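Local coordinates for putative GH105 family protein (PDB 3QWT) that is of unproven function but, as a putative family GH105 member with an alpha/alpha toroid fold, is probably a glycoside hydrolase, at residues Ala179-Gly182 / Lys183-Arg187; Arg326-Val329 / Lys330-Pro334. All blocks are in the same frame, centred on the assembly; numbering follows the deposited sequence.

Interaction 1. Residues Ala179-Gly182 / Lys183-Arg187; sequences AKIG and KLLNR
I181 and L185 run alongside each other in the same direction, one turn apart, where helix 170-184 of the alpha/alpha toroid ends in a Schellman motif. CG2 of I181 meets CD1 of L185 at 3.6 Å. The beta-branch makes this possible: CG2 stands anti to the backbone N of I181 while CG1 takes the place beside that N. The pair faces helix 131-143, where I181 rests on L134 and A138 and L185 on L131 and E135, a setting that suits branched aliphatic residues.

R187, already beyond the helix, extends its chain and lays one guanidinium face against L185, CD1 of L185 standing 4.1 Å above the centre of that face. Its polar end is held elsewhere, by a salt bridge to E135 and a hydrogen bond to Y190.

K180 and L184 run toward helix 114-125. The lysine ammonium forms a salt bridge with E123 and a cation-pi contact with Y120, while L184 touches Y122 and E123.

In the backbone, the last i to i+4 bond runs from L185 N to I181 O at 2.7 Å. N186 then adopts positive phi (48°), a conformation asparagine tolerates well, and its N bonds to K183 O at 3.1 Å. The reversal brings R187 N to G182 O at 2.7 Å, in the plane of that carbonyl.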
loop_
_atom_site.group_PDB
_atom_site.type_symbol
_atom_site.label_atom_id
_atom_site.label_comp_id
_atom_site.label_asym_id
_atom_site.label_seq_id
_atom_site.Cartn_x
_atom_site.Cartn_y
_atom_site.Cartn_z
ATOM N N ALA A 179 14.801 14.293 17.913
ATOM C CA ALA A 179 13.473 13.832 17.529
ATOM C C ALA A 179 12.780 14.804 16.566
ATOM O O ALA A 179 12.240 14.400 15.538
ATOM C CB ALA A 179 12.618 13.654 18.772
ATOM N N LYS A 180 12.777 16.085 16.894
ATOM C CA LYS A 180 12.010 17.013 16.074
ATOM C C LYS A 180 12.614 17.053 14.669
ATOM O O LYS A 180 11.899 16.954 13.662
ATOM C CB LYS A 180 11.938 18.401 16.708
ATOM C CG LYS A 180 11.411 19.495 15.774
ATOM C CD LYS A 180 10.010 19.204 15.265
ATOM C CE LYS A 180 9.421 20.421 14.530
ATOM N NZ LYS A 180 8.054 20.205 13.924
ATOM N N ILE A 181 13.937 17.140 14.614
ATOM C CA ILE A 181 14.629 17.209 13.333
ATOM C C ILE A 181 14.390 15.941 12.518
ATOM O O ILE A 181 14.222 16.004 11.302
ATOM C CB ILE A 181 16.145 17.445 13.527
ATOM C CG1 ILE A 181 16.365 18.791 14.211
ATOM C CG2 ILE A 181 16.865 17.431 12.187
ATOM C CD1 ILE A 181 17.812 19.163 14.364
ATOM N N GLY A 182 14.363 14.797 13.201
ATOM C CA GLY A 182 14.146 13.516 12.557
ATOM C C GLY A 182 12.796 13.486 11.859
ATOM O O GLY A 182 12.683 13.103 10.693
ATOM N N LYS A 183 11.762 13.900 12.580
ATOM C CA LYS A 183 10.456 14.052 11.978
ATOM C C LYS A 183 10.513 15.060 10.821
ATOM O O LYS A 183 10.100 14.759 9.702
ATOM C CB LYS A 183 9.458 14.485 13.038
ATOM C CG LYS A 183 9.109 13.378 14.029
ATOM C CD LYS A 183 8.425 12.208 13.283
ATOM C CE LYS A 183 8.092 11.037 14.188
ATOM N NZ LYS A 183 7.205 10.080 13.447
ATOM N N LEU A 184 11.071 16.236 11.087
ATOM C CA LEU A 184 11.141 17.312 10.096
ATOM C C LEU A 184 11.823 16.914 8.783
ATOM O O LEU A 184 11.276 17.129 7.703
ATOM C CB LEU A 184 11.832 18.544 10.695
ATOM C CG LEU A 184 12.016 19.737 9.746
ATOM C CD1 LEU A 184 10.684 20.174 9.171
ATOM C CD2 LEU A 184 12.707 20.918 10.445
ATOM N N LEU A 185 13.018 16.339 8.869
ATOM C CA LEU A 185 13.756 15.965 7.666
ATOM C C LEU A 185 13.403 14.562 7.169
ATOM O O LEU A 185 14.099 14.012 6.327
ATOM C CB LEU A 185 15.273 16.063 7.914
ATOM C CG LEU A 185 15.800 17.385 8.471
ATOM C CD1 LEU A 185 17.282 17.311 8.587
ATOM C CD2 LEU A 185 15.382 18.572 7.611
ATOM N N ASN A 186 12.329 13.981 7.696
ATOM C CA ASN A 186 11.984 12.588 7.379
ATOM C C ASN A 186 13.178 11.647 7.494
ATOM O O ASN A 186 13.527 10.957 6.533
ATOM C CB ASN A 186 11.377 12.457 5.973
ATOM C CG ASN A 186 10.067 13.211 5.829
ATOM O OD1 ASN A 186 9.148 13.056 6.638
ATOM N ND2 ASN A 186 9.979 14.043 4.796
ATOM N N ARG A 187 13.810 11.640 8.662
ATOM C CA ARG A 187 14.903 10.722 8.922
ATOM C C ARG A 187 14.549 9.883 10.141
ATOM O O ARG A 187 14.925 10.211 11.270
ATOM C CB ARG A 187 16.213 11.492 9.093
ATOM C CG ARG A 187 16.624 12.227 7.811
ATOM C CD ARG A 187 17.937 12.998 7.955
ATOM N NE ARG A 187 18.299 13.699 6.716
ATOM C CZ ARG A 187 19.440 14.357 6.530
ATOM N NH1 ARG A 187 20.360 14.424 7.500
ATOM N NH2 ARG A 187 19.663 14.954 5.368
#

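Interaction 2. Residues Arg326-Val329 / Lys330-Pro334; sequences RGIV and KHISP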
loop_
_atom_site.group_PDB
_atom_site.type_symbol
_atom_site.label_atom_id
_atom_site.label_comp_id
_atom_site.label_asym_id
_atom_site.label_seq_id
_atom_site.Cartn_x
_atom_site.Cartn_y
_atom_site.Cartn_z
ATOM N N ARG A 326 -0.899 29.945 39.744
ATOM C CA ARG A 326 -1.145 31.077 40.628
ATOM C C ARG A 326 0.155 31.465 41.325
ATOM O O ARG A 326 0.535 32.637 41.349
ATOM C CB ARG A 326 -2.247 30.744 41.645
ATOM C CG ARG A 326 -3.654 30.854 41.073
ATOM C CD ARG A 326 -4.683 30.133 41.925
ATOM N NE ARG A 326 -5.953 30.022 41.215
ATOM C CZ ARG A 326 -7.101 30.543 41.637
ATOM N NH1 ARG A 326 -7.158 31.198 42.791
ATOM N NH2 ARG A 326 -8.201 30.395 40.912
ATOM N N GLY A 327 0.845 30.465 41.865
ATOM C CA GLY A 327 2.160 30.657 42.445
ATOM C C GLY A 327 3.153 31.330 41.507
ATOM O O GLY A 327 3.882 32.240 41.923
ATOM N N ILE A 328 3.189 30.894 40.245
ATOM C CA ILE A 328 4.132 31.458 39.272
ATOM C C ILE A 328 3.864 32.937 39.037
ATOM O O ILE A 328 4.790 33.745 38.952
ATOM C CB ILE A 328 4.097 30.730 37.902
ATOM C CG1 ILE A 328 4.658 29.307 38.011
ATOM C CG2 ILE A 328 4.905 31.511 36.860
ATOM C CD1 ILE A 328 6.120 29.282 38.408
ATOM N N VAL A 329 2.592 33.284 38.905
ATOM C CA VAL A 329 2.236 34.669 38.697
ATOM C C VAL A 329 2.676 35.481 39.914
ATOM O O VAL A 329 3.253 36.554 39.765
ATOM C CB VAL A 329 0.730 34.840 38.441
ATOM C CG1 VAL A 329 0.344 36.313 38.505
ATOM C CG2 VAL A 329 0.361 34.257 37.096
ATOM N N LYS A 330 2.433 34.950 41.110
ATOM C CA LYS A 330 2.866 35.618 42.337
ATOM C C LYS A 330 4.361 35.911 42.336
ATOM O O LYS A 330 4.809 36.887 42.943
ATOM C CB LYS A 330 2.498 34.789 43.572
ATOM C CG LYS A 330 1.282 35.303 44.336
ATOM C CD LYS A 330 0.087 35.528 43.405
ATOM C CE LYS A 330 -0.730 34.253 43.183
ATOM N NZ LYS A 330 -1.676 34.388 42.035
ATOM N N HIS A 331 5.132 35.074 41.651
ATOM C CA HIS A 331 6.583 35.193 41.693
ATOM C C HIS A 331 7.183 35.954 40.516
ATOM O O HIS A 331 8.402 36.012 40.363
ATOM C CB HIS A 331 7.235 33.819 41.799
ATOM C CG HIS A 331 7.177 33.231 43.168
ATOM N ND1 HIS A 331 6.002 32.795 43.741
ATOM C CD2 HIS A 331 8.149 33.008 44.084
ATOM C CE1 HIS A 331 6.253 32.323 44.950
ATOM N NE2 HIS A 331 7.549 32.443 45.181
ATOM N N ILE A 332 6.332 36.522 39.677
ATOM C CA ILE A 332 6.818 37.388 38.619
ATOM C C ILE A 332 6.883 38.836 39.129
ATOM O O ILE A 332 5.867 39.418 39.518
ATOM C CB ILE A 332 5.946 37.260 37.365
ATOM C CG1 ILE A 332 5.920 35.797 36.898
ATOM C CG2 ILE A 332 6.460 38.166 36.263
ATOM C CD1 ILE A 332 5.151 35.565 35.607
ATOM N N SER A 333 8.085 39.408 39.161
ATOM C CA SER A 333 8.266 40.747 39.726
ATOM C C SER A 333 7.653 41.814 38.810
ATOM O O SER A 333 7.292 41.523 37.677
ATOM C CB SER A 333 9.748 41.024 40.000
ATOM O OG SER A 333 10.352 41.733 38.936
ATOM N N PRO A 334 7.494 43.048 39.313
ATOM C CA PRO A 334 6.878 44.070 38.457
ATOM C C PRO A 334 7.750 44.384 37.241
ATOM O O PRO A 334 7.257 44.892 36.238
ATOM C CB PRO A 334 6.763 45.284 39.382
ATOM C CG PRO A 334 6.778 44.710 40.764
ATOM C CD PRO A 334 7.699 43.530 40.689
#
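The imidazole of H331 folds back onto the last turn of helix 318-330 in the alpha/alpha toroid and makes a side-chain hydrogen bond to the backbone carbonyl of G327. Among the polar contacts, this one is carried by ND1, which donates to G327 O at 2.8 Å with an N-H...O angle of 150°. The oxygen lies at the ring's edge, 18° out of its plane. CG of H331 stands beside its own backbone N (chi1 -77°), which turns the ring back along the helix; ND1 must carry the proton for this bond. Histidine suits the place because its ring offers an N-H close to the backbone.

Charged chains flank the turn. The aliphatic part of R326 runs next to K330, but the arginine's polar end belongs to E322, its salt-bridge partner. The end of the lysine is modelled too close to R326 O, which makes its exact place doubtful.

Apolar packing brings in I328 and I332, whose CG2 and CD1, respectively, come within a loose 4.3 Å. I328 covers T297 and A298 of helix 294-309, whereas V329 and I332 both rest on L29 of helix 23-37, with I332 also on V33; beta-branched aliphatics fill these interfaces.

In the backbone, the i to i+4 pattern gives way to i+3 bonds. The N of H331 bonds weakly to G327 O as well, which gives that carbonyl two donors from one residue; the same H331 N bonds to I328 O at 3.0 Å. I332 N then bonds to V329 O at 3.1 Å, approaching from above the carbonyl plane.

Overall arrangement
Following the chain from the N terminus, interaction 1 comes first, at the C-terminal end of helix 170-184, and turns the chain into helix 188-205. Interaction 2 comes much later, where helix 318-330 gives way to the loop leading to helix 351-355. Each closes only a short local turn, and the two stand in series, neither nested nor crossed. Interactions 1 and 2 lie on opposite sides of the chain's centre, their own centres 36 Å apart and their nearest atoms about 25 Å apart. Residues 179-187 join helices 114-125, 131-143, 188-205 and 231-248, whereas residues 326-334 pack against helices 23-37 and 294-309.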